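Local coordinates for protein Two-component response regulator, LuxR family (Aurantimonas sp., PDB 3CZ5) that probably controls transcription by binding DNA in answer to phosphorylation, this piece being the receiver domain of a two-component response regulator, at residues Val11-Ile16 against Thr60-Gly65; Tyr105-Ser110 against Pro131-Glu136; Ala6-Val11 against Pro29-Val34; Ala79-Ile84 against Ala121-Arg126. All blocks are in the same frame, centred on the assembly; numbering follows the deposited sequence.

Contact 1: residues Val11-Ile16 against Thr60-Gly65; sequences VDDHPI and TLPGPG. With PO4 (phosphate ion), chain F; PO4 (phosphate ion), chain E.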
# COMPACT_ATOMS: atom_id res chain seq x y z
N VAL A 11 7.48 0.10 2.49
CA VAL A 11 8.40 0.62 1.53
C VAL A 11 8.05 2.07 1.53
O VAL A 11 6.98 2.40 1.13
CB VAL A 11 8.05 0.03 0.16
CG1 VAL A 11 8.88 0.60 -0.95
CG2 VAL A 11 8.17 -1.50 0.21
N ASP A 12 8.94 2.89 2.05
CA ASP A 12 8.83 4.32 2.16
C ASP A 12 10.29 4.83 2.20
O ASP A 12 11.15 4.22 2.81
CB ASP A 12 8.22 4.59 3.50
CG ASP A 12 7.68 5.95 3.61
OD1 ASP A 12 7.97 6.76 2.73
OD2 ASP A 12 6.91 6.20 4.56
N ASP A 13 10.60 5.92 1.54
CA ASP A 13 11.94 6.51 1.62
C ASP A 13 12.01 7.53 2.75
O ASP A 13 12.94 8.26 2.83
CB ASP A 13 12.26 7.23 0.30
CG ASP A 13 11.07 8.07 -0.22
OD1 ASP A 13 9.89 7.60 -0.29
OD2 ASP A 13 11.31 9.26 -0.53
N HIS A 14 10.98 7.61 3.58
CA HIS A 14 10.96 8.54 4.66
C HIS A 14 11.19 7.81 6.02
O HIS A 14 10.28 7.45 6.81
CB HIS A 14 9.66 9.39 4.57
CG HIS A 14 9.72 10.44 3.50
ND1 HIS A 14 10.18 11.73 3.72
CD2 HIS A 14 9.30 10.41 2.21
CE1 HIS A 14 10.05 12.43 2.62
NE2 HIS A 14 9.52 11.66 1.69
N PRO A 15 12.44 7.58 6.29
CA PRO A 15 12.88 6.65 7.31
C PRO A 15 12.20 6.91 8.63
O PRO A 15 11.76 5.97 9.26
CB PRO A 15 14.37 6.90 7.39
CG PRO A 15 14.57 8.25 6.70
CD PRO A 15 13.50 8.40 5.71
N ILE A 16 12.03 8.15 9.05
CA ILE A 16 11.35 8.37 10.32
C ILE A 16 9.82 8.33 10.30
O ILE A 16 9.22 7.69 11.16
CB ILE A 16 11.79 9.66 10.90
CG1 ILE A 16 13.33 9.67 10.80
CG2 ILE A 16 11.26 9.84 12.35
CD1 ILE A 16 13.84 10.73 11.62
N THR A 60 5.29 7.45 -4.29
CA THR A 60 6.40 8.23 -4.72
C THR A 60 7.63 7.68 -4.07
O THR A 60 7.71 7.62 -2.82
CB THR A 60 6.23 9.69 -4.36
OG1 THR A 60 4.97 10.12 -4.86
CG2 THR A 60 7.28 10.50 -5.05
N LEU A 61 8.62 7.31 -4.91
CA LEU A 61 9.80 6.65 -4.41
C LEU A 61 11.04 7.16 -5.12
O LEU A 61 10.98 7.53 -6.30
CB LEU A 61 9.63 5.14 -4.63
CG LEU A 61 8.67 4.36 -3.73
CD1 LEU A 61 8.69 2.91 -4.13
CD2 LEU A 61 9.23 4.57 -2.36
N PRO A 62 12.17 7.21 -4.40
CA PRO A 62 13.37 7.62 -5.12
C PRO A 62 13.63 6.47 -6.13
O PRO A 62 13.87 5.29 -5.72
CB PRO A 62 14.43 7.77 -4.03
CG PRO A 62 13.99 6.81 -2.95
CD PRO A 62 12.46 6.57 -3.11
N GLY A 63 13.53 6.79 -7.43
CA GLY A 63 13.53 5.79 -8.49
C GLY A 63 12.11 5.60 -8.99
O GLY A 63 11.28 6.50 -8.93
N PRO A 64 11.80 4.41 -9.44
CA PRO A 64 10.44 4.02 -9.79
C PRO A 64 9.51 4.07 -8.57
O PRO A 64 9.95 3.84 -7.40
CB PRO A 64 10.60 2.54 -10.17
CG PRO A 64 12.02 2.38 -10.54
CD PRO A 64 12.76 3.32 -9.62
N GLY A 65 8.23 4.30 -8.80
CA GLY A 65 7.40 4.44 -7.60
C GLY A 65 6.56 3.24 -7.38
O GLY A 65 6.86 2.20 -7.91
P PO4 F . 11.96 11.87 7.41
O1 PO4 F . 11.99 13.05 6.48
O2 PO4 F . 10.84 11.89 8.40
O3 PO4 F . 11.49 10.91 6.34
O4 PO4 F . 13.33 11.65 7.96
P PO4 E . 4.17 9.48 -1.00
O1 PO4 E . 3.84 10.90 -1.33
O2 PO4 E . 3.91 9.04 0.42
O3 PO4 E . 3.48 8.55 -1.96
O4 PO4 E . 5.62 9.58 -1.39

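Contact 2: residues Tyr105-Ser110 against Pro131-Glu136; sequences YVTKSS and PDIAQE. With PO4 (phosphate ion), chain E.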
# COMPACT_ATOMS: atom_id res chain seq x y z
N TYR A 105 -5.77 1.61 -2.11
CA TYR A 105 -5.05 2.87 -2.35
C TYR A 105 -5.59 3.77 -1.30
O TYR A 105 -6.79 4.09 -1.32
CB TYR A 105 -5.39 3.40 -3.71
CG TYR A 105 -4.64 4.60 -4.08
CD1 TYR A 105 -3.64 4.56 -5.03
CD2 TYR A 105 -4.90 5.77 -3.47
CE1 TYR A 105 -2.95 5.69 -5.37
CE2 TYR A 105 -4.21 6.93 -3.81
CZ TYR A 105 -3.24 6.89 -4.76
OH TYR A 105 -2.60 8.09 -5.07
N VAL A 106 -4.71 4.13 -0.34
CA VAL A 106 -5.15 4.88 0.85
C VAL A 106 -4.39 6.20 0.96
O VAL A 106 -3.25 6.25 0.56
CB VAL A 106 -4.92 4.07 2.07
CG1 VAL A 106 -4.73 4.95 3.23
CG2 VAL A 106 -6.13 3.12 2.28
N THR A 107 -5.01 7.29 1.43
CA THR A 107 -4.28 8.55 1.48
C THR A 107 -3.78 8.91 2.89
O THR A 107 -4.43 8.69 3.89
CB THR A 107 -5.03 9.74 0.92
OG1 THR A 107 -6.16 10.07 1.75
CG2 THR A 107 -5.43 9.43 -0.46
N LYS A 108 -2.58 9.47 2.93
CA LYS A 108 -1.89 9.72 4.16
C LYS A 108 -2.52 10.82 5.01
O LYS A 108 -2.22 10.90 6.19
CB LYS A 108 -0.45 10.04 3.86
CG LYS A 108 0.37 8.80 3.67
CD LYS A 108 1.85 9.07 3.43
CE LYS A 108 2.56 7.78 3.66
NZ LYS A 108 3.65 7.71 2.74
N SER A 109 -3.38 11.65 4.44
CA SER A 109 -4.08 12.60 5.27
C SER A 109 -5.49 12.14 5.53
O SER A 109 -6.34 12.97 5.83
CB SER A 109 -4.13 13.96 4.62
OG SER A 109 -4.33 13.85 3.21
N SER A 110 -5.75 10.84 5.40
CA SER A 110 -7.07 10.36 5.77
C SER A 110 -7.03 10.15 7.26
O SER A 110 -6.00 10.40 7.87
CB SER A 110 -7.44 9.06 5.06
OG SER A 110 -7.36 9.18 3.63
N PRO A 131 -12.10 6.97 1.99
CA PRO A 131 -13.23 7.81 1.64
C PRO A 131 -12.87 8.84 0.60
O PRO A 131 -13.54 8.99 -0.42
CB PRO A 131 -13.52 8.52 2.93
CG PRO A 131 -12.57 8.05 3.90
CD PRO A 131 -12.11 6.75 3.44
N ASP A 132 -11.84 9.60 0.84
CA ASP A 132 -11.58 10.71 -0.06
C ASP A 132 -11.37 10.24 -1.48
O ASP A 132 -11.82 10.87 -2.43
CB ASP A 132 -10.41 11.52 0.44
CG ASP A 132 -9.22 10.66 0.75
OD1 ASP A 132 -8.21 11.00 0.18
OD2 ASP A 132 -9.20 9.70 1.57
N ILE A 133 -10.76 9.08 -1.66
CA ILE A 133 -10.54 8.62 -3.02
C ILE A 133 -11.75 7.92 -3.63
O ILE A 133 -12.06 8.09 -4.83
CB ILE A 133 -9.32 7.73 -3.09
CG1 ILE A 133 -8.09 8.59 -3.43
CG2 ILE A 133 -9.51 6.59 -4.07
CD1 ILE A 133 -6.98 8.14 -2.60
N ALA A 134 -12.45 7.16 -2.80
CA ALA A 134 -13.73 6.58 -3.22
C ALA A 134 -14.62 7.68 -3.74
O ALA A 134 -15.29 7.54 -4.76
CB ALA A 134 -14.39 5.92 -2.07
N GLN A 135 -14.66 8.78 -2.99
CA GLN A 135 -15.47 9.93 -3.35
C GLN A 135 -15.01 10.43 -4.71
O GLN A 135 -15.88 10.66 -5.57
CB GLN A 135 -15.31 11.02 -2.31
CG GLN A 135 -16.34 12.08 -2.44
CD GLN A 135 -17.74 11.57 -2.07
OE1 GLN A 135 -17.90 10.46 -1.54
NE2 GLN A 135 -18.75 12.38 -2.34
N GLU A 136 -13.67 10.56 -4.92
CA GLU A 136 -13.19 11.16 -6.16
C GLU A 136 -13.46 10.28 -7.36
O GLU A 136 -13.89 10.75 -8.42
CB GLU A 136 -11.75 11.53 -6.10
CG GLU A 136 -11.30 11.97 -4.77
CD GLU A 136 -9.90 12.55 -4.85
OE1 GLU A 136 -9.68 13.37 -5.78
OE2 GLU A 136 -9.04 12.17 -4.03
P PO4 E . 4.17 9.48 -1.00
O1 PO4 E . 3.84 10.90 -1.33
O2 PO4 E . 3.91 9.04 0.42
O3 PO4 E . 3.48 8.55 -1.96
O4 PO4 E . 5.62 9.58 -1.39

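Contact 3: residues Ala6-Val11 against Pro29-Val34; sequences ARIMLV and PGYAVV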
# COMPACT_ATOMS: atom_id res chain seq x y z
N ALA A 6 -0.47 -11.82 10.93
CA ALA A 6 0.08 -11.18 9.64
C ALA A 6 1.51 -10.57 9.54
O ALA A 6 1.93 -9.77 10.37
CB ALA A 6 -0.88 -10.18 9.10
N ARG A 7 2.27 -10.90 8.51
CA ARG A 7 3.59 -10.29 8.36
C ARG A 7 3.55 -9.19 7.28
O ARG A 7 3.04 -9.48 6.21
CB ARG A 7 4.63 -11.36 8.00
CG ARG A 7 4.66 -12.52 9.01
CD ARG A 7 5.56 -13.75 8.61
NE ARG A 7 6.99 -13.44 8.40
CZ ARG A 7 7.55 -13.32 7.17
NH1 ARG A 7 6.80 -13.51 6.04
NH2 ARG A 7 8.88 -13.05 7.01
N ILE A 8 4.10 -7.98 7.54
CA ILE A 8 3.99 -6.83 6.61
C ILE A 8 5.36 -6.21 6.18
O ILE A 8 6.30 -6.15 6.97
CB ILE A 8 3.09 -5.66 7.24
CG1 ILE A 8 1.60 -6.08 7.42
CG2 ILE A 8 3.15 -4.37 6.43
CD1 ILE A 8 1.10 -6.11 8.87
N MET A 9 5.46 -5.74 4.93
CA MET A 9 6.60 -5.00 4.45
C MET A 9 6.23 -3.52 4.21
O MET A 9 5.13 -3.25 3.66
CB MET A 9 7.02 -5.59 3.14
CG MET A 9 8.23 -4.86 2.43
SD MET A 9 8.88 -5.91 1.07
CE MET A 9 10.49 -5.28 1.15
N LEU A 10 7.08 -2.58 4.64
CA LEU A 10 6.88 -1.17 4.42
C LEU A 10 7.92 -0.65 3.49
O LEU A 10 9.12 -0.83 3.71
CB LEU A 10 7.07 -0.34 5.69
CG LEU A 10 5.86 0.14 6.45
CD1 LEU A 10 5.18 -1.17 6.67
CD2 LEU A 10 6.32 0.70 7.72
N VAL A 11 7.48 0.10 2.49
CA VAL A 11 8.40 0.62 1.53
C VAL A 11 8.05 2.07 1.53
O VAL A 11 6.98 2.40 1.13
CB VAL A 11 8.05 0.03 0.16
CG1 VAL A 11 8.88 0.60 -0.95
CG2 VAL A 11 8.17 -1.50 0.21
N PRO A 29 -2.76 -5.87 17.28
CA PRO A 29 -1.88 -6.96 17.68
C PRO A 29 -2.10 -8.06 16.68
O PRO A 29 -3.09 -8.02 15.97
CB PRO A 29 -2.36 -7.30 19.11
CG PRO A 29 -3.73 -6.95 19.13
CD PRO A 29 -3.99 -5.84 18.11
N GLY A 30 -1.15 -8.98 16.58
CA GLY A 30 -1.04 -9.86 15.41
C GLY A 30 -0.27 -9.31 14.19
O GLY A 30 0.36 -10.06 13.46
N TYR A 31 -0.29 -8.02 13.95
CA TYR A 31 0.40 -7.47 12.81
C TYR A 31 1.94 -7.22 12.98
O TYR A 31 2.34 -6.37 13.74
CB TYR A 31 -0.30 -6.16 12.45
CG TYR A 31 -1.66 -6.38 11.77
CD1 TYR A 31 -2.35 -7.61 11.88
CD2 TYR A 31 -2.28 -5.35 11.03
CE1 TYR A 31 -3.62 -7.81 11.23
CE2 TYR A 31 -3.49 -5.55 10.39
CZ TYR A 31 -4.18 -6.76 10.50
OH TYR A 31 -5.40 -6.87 9.84
N ALA A 32 2.81 -7.91 12.24
CA ALA A 32 4.21 -7.56 12.40
C ALA A 32 4.90 -6.97 11.18
O ALA A 32 4.89 -7.50 10.09
CB ALA A 32 5.01 -8.70 12.99
N VAL A 33 5.47 -5.81 11.35
CA VAL A 33 6.17 -5.23 10.24
C VAL A 33 7.51 -5.89 10.19
O VAL A 33 8.38 -5.66 11.07
CB VAL A 33 6.40 -3.71 10.35
CG1 VAL A 33 7.04 -3.28 9.08
CG2 VAL A 33 5.10 -2.97 10.54
N VAL A 34 7.72 -6.63 9.11
CA VAL A 34 8.77 -7.61 9.08
C VAL A 34 10.02 -7.24 8.20
O VAL A 34 11.12 -7.76 8.42
CB VAL A 34 8.13 -8.85 8.59
CG1 VAL A 34 8.27 -8.88 7.09
CG2 VAL A 34 8.70 -10.00 9.23

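Contact 4: residues Ala79-Ile84 against Ala121-Arg126; sequences AARILI and AILAGR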
# COMPACT_ATOMS: atom_id res chain seq x y z
N ALA A 79 -0.39 -13.20 -7.05
CA ALA A 79 -1.35 -12.97 -5.99
C ALA A 79 -0.88 -11.89 -5.00
O ALA A 79 -1.52 -11.67 -4.02
CB ALA A 79 -1.67 -14.23 -5.28
N ALA A 80 0.21 -11.18 -5.26
CA ALA A 80 0.70 -10.20 -4.28
C ALA A 80 -0.30 -9.18 -3.85
O ALA A 80 -0.90 -8.49 -4.69
CB ALA A 80 1.89 -9.50 -4.82
N ARG A 81 -0.45 -9.04 -2.53
CA ARG A 81 -1.28 -8.01 -1.98
C ARG A 81 -0.50 -6.69 -1.67
O ARG A 81 0.20 -6.59 -0.63
CB ARG A 81 -1.99 -8.56 -0.74
CG ARG A 81 -3.08 -9.51 -1.07
CD ARG A 81 -3.31 -10.45 0.07
NE ARG A 81 -4.71 -10.97 0.10
CZ ARG A 81 -5.15 -12.04 0.81
NH1 ARG A 81 -4.28 -12.75 1.55
NH2 ARG A 81 -6.43 -12.40 0.76
N ILE A 82 -0.63 -5.67 -2.53
CA ILE A 82 -0.00 -4.38 -2.26
C ILE A 82 -0.97 -3.24 -1.94
O ILE A 82 -1.94 -3.03 -2.67
CB ILE A 82 0.86 -3.90 -3.49
CG1 ILE A 82 1.95 -4.91 -3.83
CG2 ILE A 82 1.47 -2.51 -3.22
CD1 ILE A 82 1.51 -5.87 -4.84
N LEU A 83 -0.70 -2.47 -0.88
CA LEU A 83 -1.54 -1.32 -0.50
C LEU A 83 -0.76 -0.06 -0.82
O LEU A 83 0.24 0.22 -0.19
CB LEU A 83 -1.84 -1.38 0.98
CG LEU A 83 -2.33 -0.11 1.69
CD1 LEU A 83 -3.58 0.41 1.13
CD2 LEU A 83 -2.79 -0.37 3.12
N ILE A 84 -1.13 0.69 -1.84
CA ILE A 84 -0.48 1.97 -2.00
C ILE A 84 -1.00 2.88 -0.89
O ILE A 84 -2.25 2.93 -0.66
CB ILE A 84 -0.85 2.67 -3.20
CG1 ILE A 84 -0.34 1.97 -4.47
CG2 ILE A 84 -0.21 4.05 -3.04
CD1 ILE A 84 0.81 1.01 -4.28
N ALA A 121 -8.86 -5.08 5.74
CA ALA A 121 -9.76 -5.46 4.65
C ALA A 121 -9.12 -6.12 3.49
O ALA A 121 -9.80 -6.87 2.79
CB ALA A 121 -10.45 -4.28 4.12
N ILE A 122 -7.88 -5.74 3.19
CA ILE A 122 -7.18 -6.33 2.06
C ILE A 122 -6.94 -7.81 2.39
O ILE A 122 -7.16 -8.73 1.55
CB ILE A 122 -5.87 -5.61 1.76
CG1 ILE A 122 -6.11 -4.52 0.74
CG2 ILE A 122 -4.93 -6.52 1.08
CD1 ILE A 122 -5.28 -3.25 1.02
N LEU A 123 -6.50 -8.02 3.64
CA LEU A 123 -6.21 -9.37 4.17
C LEU A 123 -7.49 -10.18 4.31
O LEU A 123 -7.49 -11.41 4.51
CB LEU A 123 -5.51 -9.24 5.51
CG LEU A 123 -4.07 -8.77 5.40
CD1 LEU A 123 -3.33 -8.70 6.71
CD2 LEU A 123 -3.29 -9.74 4.52
N ALA A 124 -8.61 -9.48 4.17
CA ALA A 124 -9.89 -10.10 4.38
C ALA A 124 -10.23 -10.54 3.03
O ALA A 124 -11.12 -11.38 2.85
CB ALA A 124 -10.95 -9.06 4.89
N GLY A 125 -9.54 -9.96 2.06
CA GLY A 125 -9.75 -10.29 0.68
C GLY A 125 -10.49 -9.22 -0.09
O GLY A 125 -10.86 -9.48 -1.22
N ARG A 126 -10.71 -8.02 0.49
CA ARG A 126 -11.38 -6.95 -0.25
C ARG A 126 -10.42 -5.87 -0.70
O ARG A 126 -9.23 -5.85 -0.34
CB ARG A 126 -12.53 -6.34 0.55
CG ARG A 126 -13.29 -7.39 1.38
CD ARG A 126 -14.42 -6.83 2.20
NE ARG A 126 -14.05 -5.70 3.07
CZ ARG A 126 -13.93 -5.78 4.40
NH1 ARG A 126 -14.14 -6.95 5.02
NH2 ARG A 126 -13.61 -4.70 5.13

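Contact 1: residues Val11-Ile16 against Thr60-Gly65
D13 and V11 pack against P62 and L61 in a contact of two loops at the C-terminal end of the parallel sheet. The segment 11-16 leaves strand 6-11 and enters a helix, with H14 at the N-cap position. The segment 60-65 precedes helix 66-76. D13 does much of the touching. Its chi1 of 44° tucks CG in between the two backbone branches, which carries the carboxylate along the other loop. D13 CB lies 3.5 Å from P62 CD, and the carboxylate runs alongside the proline ring, heading the other way. D13 OD1 comes within 3.3 Å of T60 O. Both are acceptors, so they do not bond. Further in, V11 CG1 meets L61 CD1 at 3.9 Å, one side chain lying square across the other. A phosphate ion, probably from the crystallisation liquor, takes a hydrogen bond on its O3 from T60 N at 3.1 Å. L59, T86 and K108 also hold this ion. D12 and D13 each bring OD1 close to a carboxylate oxygen of D58, the predicted phosphorylation site. This acidic cluster is consistent with the active-site pocket of receiver domains, which commonly holds a magnesium ion. V11 is hydrogen-bonded through its backbone to V56 in strand 54-57, and its side chain also rests on A43 of helix 40-48.

Contact 2: residues Tyr105-Ser110 against Pro131-Glu136
D132 reaches from the first turn of helix 131-142 to the hydroxyl of T107, at the end of strand 104-107, and that of S110, in the turn that follows. Its CB points toward that segment. From CB the chain turns so that CG lies between the backbone N and the carbonyl carbon (chi1 50°). CG then sits 3.3 Å from T107 OG1. At the tip the two carboxylate oxygens divide the work. D132 OD1 is 2.7 Å from T107 OG1, and D132 OD2 is 2.8 Å from S110 OG. Both are probable hydrogen bonds, although each hydroxyl has a second acceptor within reach. D132 OD2 also bonds to S130, just before the helix. With an alanine here, the hydroxyls of T107 and S110 would probably lose their shared acceptor, and the helix start one of its polar ties to the strand end. The next residue brings the apolar part. I133 packs its end against the edge of the Y105 ring, though the exact place of CD1 is doubtful. The far end of Y105 bonds to the carbonyl of H88. K108, in the turn, bonds by NZ to O2 of a phosphate ion at 2.7 Å, and forms a salt bridge with D58. The helix is an addition to the five-stranded receiver core. The carboxylate lies at the N-terminal end of this helix, so its negative charge is probably stabilised there by the helix dipole as well as by the hydroxyls.

Contact 3: residues Ala6-Val11 against Pro29-Val34
I8 and V33 are turned by their torsions onto Y31 and L10. In I8, chi1 (-66°) sets CG1 anti to the carbonyl carbon, and the next torsion carries CD1 to Y31, 3.8 Å from Y31 CB. In V33, CG1 is anti to the backbone N (chi1 -176°) and touches L10 CD1 at 3.7 Å, the leucine lying nearly perpendicular to the valine. A6 CB adds to the same face, 4.1 Å from Y31 CD1. This is the face on which helix 15-25 lies, with I25 against Y31 and R22 against V33. The two strands are parallel neighbours in the sheet, at 41° to each other, and strand 31-37 is outermost. Helix 15-25 joins them, so the unit is the first beta-alpha-beta crossover of the receiver fold. A32 is gripped on both sides of its backbone. A32 N gives a hydrogen bond to A6 O at 2.8 Å, and A32 O takes one from I8 N at 2.7 Å. V34 N then bonds to I8 O at 2.6 Å. At the N-terminal start of the pairing, A6 N makes a weak bond to G30 O at 3.2 Å. On the other face, R7 and V34 meet obliquely. V34 CG2 is 3.8 Å from R7 NH2, while V34 CG1 lies over one face of the guanidinium, offset toward its rim. Cutting V34 back to an alanine removes both methyls, and the R7 guanidinium would probably lose its cover on that side. R7 NH1 also bonds to the carbonyl of T50.

Contact 4: residues Ala79-Ile84 against Ala121-Arg126
I122 meets R81 and L83 with apolar atoms. I122 CG2 lies 4.0 Å from R81 CB, where the two side chains run alongside each other and head opposite ways. The other branch of I122 goes to the leucine, with I122 CD1 3.9 Å from L83 CB and 4.0 Å from L83 CD1. In L83, CG is anti to the backbone N (chi1 163°), which helps turn the leucine tip to I122. The polar approach is looser. The R81 chain runs extended from CG to NE and lays its guanidinium beside the last turn of helix 114-122. One face of that group lies over the backbone of L123. L123 points its CB away, yet its tip swings back, so that L123 CD2 is 4.3 Å from R81 NH1. R81 NE is 3.6 Å from I122 O, which is not a hydrogen bond. The positive group is probably attracted by the carbonyls at the helix C-terminus all the same. Backbone bonds shape that end. A Schellman motif closes it at G125, whose phi is positive (107°). R126 N bonds to A121 O at 2.7 Å, and G125 N to I122 O, also at 2.7 Å. A side chain at G125 would press on the carbonyl of the residue before it. Around this, R81 and L83 are hydrogen-bonded through their backbones to V55 in strand 54-57, and L83 packs against L115, A118 and I119 of helix 114-122. I122 also rests on I54, so the helix end covers two central strands.

From the N terminus, contact 3 comes first, pairing strand 6-11 with strand 31-37 and closing the loop round helix 15-25. Contact 1 starts at V11, which it shares with contact 3, and runs to the loop after strand 54-57, so the two loops cross. Later in the chain, contact 4 begins near strand 82-86 and closes after helix 114-122. Contact 2 opens within it and closes beyond it, so these cross too. A probable bond from V106 N to I84 O links these later contacts. Contacts 1 and 2 touch the same phosphate ion, while A6 of contact 3 packs on L123 of contact 4.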